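Local atomic coordinates of aspartate aminotransferase (Thermotoga maritima, PDB entry 1O4S), a protein that catalyses the reversible, pyridoxal-phosphate-dependent transfer of the amino group of L-aspartate to 2-oxoglutarate, giving oxaloacetate and L-glutamate. Residues K270-S273 / H274-C278; A287-A290 / L291-D294. All coordinates share one frame; numbering follows the deposited sequence.

Both contacts sit where a helix ends, on two helices that follow each other in the chain. Contact 1 comes first and closes helix 262-275; helix 281-290 then runs to contact 2, which leads through a short loop into helix 296-315. The segments of the two contacts do not touch: their centres are 24 Å apart and their nearest atoms about 12 Å. Their surroundings differ. Contact 1 packs on helix 109-121 and meets the second subunit of the homodimer, whereas contact 2 lies against helix 57-68 of its own chain and touches no other subunit. One helix end thus belongs to the dimer interface near the cofactor, the other to the packing within a single subunit.

Contact 1 (K270-S273 / H274-C278); sequences KIQS and HTTSC
The side-chain amide of Q272 reaches past the end of its helix to S277, NE2 donating to S277 O at 3.1 Å with an N-H...O angle of 142°. T276 OG1 donates to the same oxygen at 2.9 Å, giving S277 O two donors. Its chi1 of -176° turns Q272 CG away from the backbone N, and a bend at chi2 then lays the amide beside the departing chain; N116 and Q112 of helix 109-121 hold its OE1 and NE2. Shortened to an alanine here, the side chain would probably leave S277 O with T276 OG1 alone of its two donors, and N116 and Q112 without their amide partner. One residue earlier on each side, T275 OG1 donates to I271 O at 2.7 Å, coming from above the carbonyl plane. This is the C-terminal end of helix 262-275: H274 N to K270 O and T276 N to Q272 O (3.3 Å) keep the i to i+4 pattern, and S277 then leaves it with positive phi (59°). A water lying 2.9 Å from S273 OG also bonds to S277 OG, bridging the two hydroxyls. T275 CG2 packs on I271 CG2 at 4.0 Å, while the H274 ring has S273 OG over one face. At the dimer interface, K111 of the second subunit bonds to S273 O and R254 of that subunit to T276 O; both residues line a cofactor pocket.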
ATOM      1  N   LYS B 270       9.582   0.293  -8.627  1.00 31.14           N
ATOM      2  CA  LYS B 270      10.412   0.774  -7.541  1.00 31.71           C
ATOM      3  C   LYS B 270       9.566   1.398  -6.441  1.00 30.88           C
ATOM      4  O   LYS B 270       9.766   1.074  -5.317  1.00 31.43           O
ATOM      5  CB  LYS B 270      11.446   1.780  -8.054  1.00 31.54           C
ATOM      6  CG  LYS B 270      12.534   1.152  -8.887  1.00 31.72           C
ATOM      7  CD  LYS B 270      13.469   2.233  -9.447  1.00 32.95           C
ATOM      8  CE  LYS B 270      14.464   1.647 -10.449  1.00 34.05           C
ATOM      9  NZ  LYS B 270      14.886   2.652 -11.483  1.00 35.76           N
ATOM     10  N   ILE B 271       8.601   2.248  -6.783  1.00 31.47           N
ATOM     11  CA  ILE B 271       7.681   2.798  -5.797  1.00 31.79           C
ATOM     12  C   ILE B 271       6.981   1.650  -5.027  1.00 31.07           C
ATOM     13  O   ILE B 271       6.938   1.659  -3.801  1.00 29.63           O
ATOM     14  CB  ILE B 271       6.584   3.728  -6.424  1.00 31.94           C
ATOM     15  CG1 ILE B 271       7.164   4.847  -7.316  1.00 34.39           C
ATOM     16  CG2 ILE B 271       5.741   4.381  -5.298  1.00 31.95           C
ATOM     17  CD1 ILE B 271       8.091   5.750  -6.600  1.00 36.28           C
ATOM     18  N   GLN B 272       6.423   0.693  -5.775  1.00 30.53           N
ATOM     19  CA  GLN B 272       5.639  -0.413  -5.222  1.00 31.04           C
ATOM     20  C   GLN B 272       6.492  -1.169  -4.251  1.00 30.34           C
ATOM     21  O   GLN B 272       6.084  -1.466  -3.134  1.00 30.25           O
ATOM     22  CB  GLN B 272       5.144  -1.355  -6.348  1.00 31.58           C
ATOM     23  CG  GLN B 272       4.225  -2.520  -5.892  1.00 31.61           C
ATOM     24  CD  GLN B 272       2.858  -2.075  -5.439  1.00 31.60           C
ATOM     25  OE1 GLN B 272       2.350  -1.075  -5.898  1.00 33.22           O
ATOM     26  NE2 GLN B 272       2.243  -2.852  -4.575  1.00 29.07           N
ATOM     27  N   SER B 273       7.724  -1.416  -4.674  1.00 29.70           N
ATOM     28  CA  SER B 273       8.632  -2.246  -3.930  1.00 30.60           C
ATOM     29  C   SER B 273       9.002  -1.634  -2.559  1.00 31.18           C
ATOM     30  O   SER B 273       9.071  -2.351  -1.543  1.00 31.49           O
ATOM     31  CB  SER B 273       9.898  -2.483  -4.759  1.00 30.30           C
ATOM     32  OG  SER B 273      10.837  -3.178  -4.007  1.00 32.98           O
ATOM     33  N   HIS B 274       9.260  -0.325  -2.530  1.00 30.48           N
ATOM     34  CA  HIS B 274       9.738   0.293  -1.314  1.00 30.16           C
ATOM     35  C   HIS B 274       8.618   0.737  -0.381  1.00 29.87           C
ATOM     36  O   HIS B 274       8.882   0.985   0.794  1.00 29.45           O
ATOM     37  CB  HIS B 274      10.653   1.464  -1.649  1.00 31.02           C
ATOM     38  CG  HIS B 274      11.895   1.049  -2.366  1.00 30.71           C
ATOM     39  ND1 HIS B 274      12.790   0.156  -1.820  1.00 31.56           N
ATOM     40  CD2 HIS B 274      12.381   1.381  -3.585  1.00 31.32           C
ATOM     41  CE1 HIS B 274      13.778  -0.049  -2.672  1.00 32.38           C
ATOM     42  NE2 HIS B 274      13.541   0.667  -3.759  1.00 33.34           N
ATOM     43  N   THR B 275       7.396   0.841  -0.904  1.00 29.81           N
ATOM     44  CA  THR B 275       6.277   1.362  -0.123  1.00 29.64           C
ATOM     45  C   THR B 275       5.485   0.262   0.591  1.00 29.51           C
ATOM     46  O   THR B 275       5.347   0.314   1.796  1.00 30.91           O
ATOM     47  CB  THR B 275       5.331   2.260  -0.953  1.00 29.51           C
ATOM     48  OG1 THR B 275       4.872   1.579  -2.125  1.00 30.48           O
ATOM     49  CG2 THR B 275       6.064   3.539  -1.443  1.00 30.16           C
ATOM     50  N   THR B 276       4.946  -0.690  -0.162  1.00 29.43           N
ATOM     51  CA  THR B 276       4.179  -1.816   0.365  1.00 29.34           C
ATOM     52  C   THR B 276       4.811  -3.153   0.042  1.00 29.14           C
ATOM     53  O   THR B 276       4.378  -4.175   0.566  1.00 28.32           O
ATOM     54  CB  THR B 276       2.745  -1.875  -0.240  1.00 28.46           C
ATOM     55  OG1 THR B 276       2.814  -1.960  -1.679  1.00 27.23           O
ATOM     56  CG2 THR B 276       1.985  -0.647   0.048  1.00 27.82           C
ATOM     57  N   SER B 277       5.794  -3.137  -0.849  1.00 29.82           N
ATOM     58  CA  SER B 277       6.267  -4.331  -1.514  1.00 30.75           C
ATOM     59  C   SER B 277       5.126  -5.000  -2.306  1.00 30.24           C
ATOM     60  O   SER B 277       4.109  -4.356  -2.648  1.00 30.22           O
ATOM     61  CB  SER B 277       6.866  -5.303  -0.515  1.00 31.87           C
ATOM     62  OG  SER B 277       7.817  -6.069  -1.203  1.00 35.02           O
ATOM     63  N   CYS B 278       5.292  -6.278  -2.594  1.00 29.72           N
ATOM     64  CA  CYS B 278       4.295  -7.083  -3.259  1.00 30.16           C
ATOM     65  C   CYS B 278       2.945  -7.039  -2.537  1.00 29.11           C
ATOM     66  O   CYS B 278       2.854  -6.833  -1.333  1.00 28.35           O
ATOM     67  CB  CYS B 278       4.779  -8.541  -3.351  1.00 31.27           C
ATOM     68  SG  CYS B 278       5.213  -9.308  -1.766  1.00 38.22           S
TER
HETATM   69  O   HOH W   1      10.186  -5.087  -1.937  1.00 31.11           O

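Contact 2 (A287-A290 / L291-D294); sequences ALKA and LEVD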
ATOM      1  N   ALA B 287      -6.832 -13.073  -8.338  1.00 27.79           N
ATOM      2  CA  ALA B 287      -6.897 -12.256  -9.539  1.00 28.58           C
ATOM      3  C   ALA B 287      -6.534 -13.026 -10.814  1.00 28.40           C
ATOM      4  O   ALA B 287      -7.143 -12.864 -11.857  1.00 27.99           O
ATOM      5  CB  ALA B 287      -6.010 -10.996  -9.364  1.00 29.44           C
ATOM      6  N   LEU B 288      -5.574 -13.918 -10.710  1.00 28.90           N
ATOM      7  CA  LEU B 288      -5.167 -14.718 -11.845  1.00 29.37           C
ATOM      8  C   LEU B 288      -6.371 -15.563 -12.312  1.00 29.00           C
ATOM      9  O   LEU B 288      -6.662 -15.623 -13.501  1.00 28.76           O
ATOM     10  CB  LEU B 288      -3.926 -15.543 -11.470  1.00 28.98           C
ATOM     11  CG  LEU B 288      -3.330 -16.516 -12.476  1.00 32.81           C
ATOM     12  CD1 LEU B 288      -2.853 -15.786 -13.737  1.00 34.32           C
ATOM     13  CD2 LEU B 288      -2.179 -17.244 -11.810  1.00 33.47           C
ATOM     14  N   LYS B 289      -7.119 -16.142 -11.378  1.00 27.84           N
ATOM     15  CA  LYS B 289      -8.335 -16.875 -11.713  1.00 27.63           C
ATOM     16  C   LYS B 289      -9.431 -15.938 -12.212  1.00 27.11           C
ATOM     17  O   LYS B 289     -10.222 -16.285 -13.091  1.00 26.51           O
ATOM     18  CB  LYS B 289      -8.820 -17.657 -10.482  1.00 28.20           C
ATOM     19  CG  LYS B 289     -10.163 -18.424 -10.633  1.00 30.53           C
ATOM     20  CD  LYS B 289     -10.167 -19.492 -11.755  1.00 34.30           C
ATOM     21  CE  LYS B 289      -9.181 -20.646 -11.516  1.00 38.75           C
ATOM     22  NZ  LYS B 289      -9.288 -21.789 -12.523  1.00 41.87           N
ATOM     23  N   ALA B 290      -9.506 -14.754 -11.628  1.00 27.42           N
ATOM     24  CA  ALA B 290     -10.510 -13.768 -12.006  1.00 28.20           C
ATOM     25  C   ALA B 290     -10.432 -13.409 -13.478  1.00 28.80           C
ATOM     26  O   ALA B 290     -11.459 -13.126 -14.060  1.00 28.87           O
ATOM     27  CB  ALA B 290     -10.403 -12.551 -11.201  1.00 27.67           C
ATOM     28  N   LEU B 291      -9.229 -13.422 -14.056  1.00 29.31           N
ATOM     29  CA  LEU B 291      -9.035 -13.217 -15.485  1.00 30.71           C
ATOM     30  C   LEU B 291      -9.861 -14.173 -16.350  1.00 31.89           C
ATOM     31  O   LEU B 291     -10.302 -13.808 -17.438  1.00 32.14           O
ATOM     32  CB  LEU B 291      -7.561 -13.361 -15.839  1.00 30.63           C
ATOM     33  CG  LEU B 291      -6.663 -12.213 -15.393  1.00 31.67           C
ATOM     34  CD1 LEU B 291      -5.222 -12.633 -15.535  1.00 33.35           C
ATOM     35  CD2 LEU B 291      -6.942 -10.958 -16.213  1.00 33.37           C
ATOM     36  N   GLU B 292     -10.101 -15.385 -15.850  1.00 32.55           N
ATOM     37  CA  GLU B 292     -10.894 -16.374 -16.560  1.00 33.48           C
ATOM     38  C   GLU B 292     -12.417 -16.268 -16.343  1.00 32.60           C
ATOM     39  O   GLU B 292     -13.179 -17.008 -16.968  1.00 31.99           O
ATOM     40  CB  GLU B 292     -10.467 -17.775 -16.129  1.00 33.72           C
ATOM     41  CG  GLU B 292      -9.006 -18.083 -16.340  1.00 38.63           C
ATOM     42  CD  GLU B 292      -8.579 -19.379 -15.644  1.00 43.75           C
ATOM     43  OE1 GLU B 292      -9.374 -20.331 -15.585  1.00 43.90           O
ATOM     44  OE2 GLU B 292      -7.432 -19.437 -15.140  1.00 50.70           O
ATOM     45  N   VAL B 293     -12.856 -15.376 -15.469  1.00 31.61           N
ATOM     46  CA  VAL B 293     -14.223 -15.368 -14.993  1.00 32.12           C
ATOM     47  C   VAL B 293     -15.076 -14.345 -15.769  1.00 32.11           C
ATOM     48  O   VAL B 293     -14.697 -13.204 -15.975  1.00 33.07           O
ATOM     49  CB  VAL B 293     -14.262 -15.148 -13.456  1.00 32.67           C
ATOM     50  CG1 VAL B 293     -15.664 -14.887 -12.972  1.00 33.19           C
ATOM     51  CG2 VAL B 293     -13.616 -16.381 -12.697  1.00 31.93           C
ATOM     52  N   ASP B 294     -16.235 -14.790 -16.218  1.00 31.92           N
ATOM     53  CA  ASP B 294     -17.187 -13.937 -16.897  1.00 31.81           C
ATOM     54  C   ASP B 294     -18.054 -13.164 -15.870  1.00 31.83           C
ATOM     55  O   ASP B 294     -18.611 -13.754 -14.935  1.00 32.72           O
ATOM     56  CB  ASP B 294     -18.069 -14.805 -17.769  1.00 32.37           C
ATOM     57  CG  ASP B 294     -19.188 -14.017 -18.427  1.00 32.79           C
ATOM     58  OD1 ASP B 294     -18.849 -13.104 -19.186  1.00 33.82           O
ATOM     59  OD2 ASP B 294     -20.407 -14.268 -18.245  1.00 30.08           O
TER
HETATM   60  O   HOH W   2      -5.996 -17.352 -15.332  1.00 45.56           O
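K289 and E292 meet where helix 281-290 gives way to the loop, in a long salt bridge, NZ to OE1 at 3.4 Å, which as a hydrogen bond is weak. Bends at chi2 and chi3 shorten the reach of the K289 chain, so that NZ stands out beside its own turn, where the extended glutamate crosses obliquely and OE1 meets it. The K289 side chain also touches E62 of helix 57-68, so a second acidic residue lies near this lysine. The other carboxylate oxygen, E292 OE2, accepts from a water at 2.5 Å. That same water donates to L288 O at 2.6 Å, tying the glutamate to a backbone carbonyl near the helix end.

Backbone donors take up the other carbonyls. A287 O receives L291 N at 3.1 Å, an i to i+4 bond with an N-H...O angle of 147°. L291 N also leans weakly on L288 O (3.4 Å), so that oxygen has the water and a weak backbone donor. The next two bonds are of i to i+3 type: E292 N donates to K289 O at 2.9 Å and V293 N to A290 O at 3.0 Å. In both, the donor stands above the carbonyl plane, by 53° and 63° respectively. Apolar contact is slight: L288 CD1 lies 4.3 Å from L291 CD1, and V293 CG2 rests against K289 O, its side chain also packing on P58 and V59. The shift from i+4 to i+3 bonding, ending in a type I beta turn from A290 to V293, is the pattern of a helix C-terminus tightening into the loop before helix 296-315.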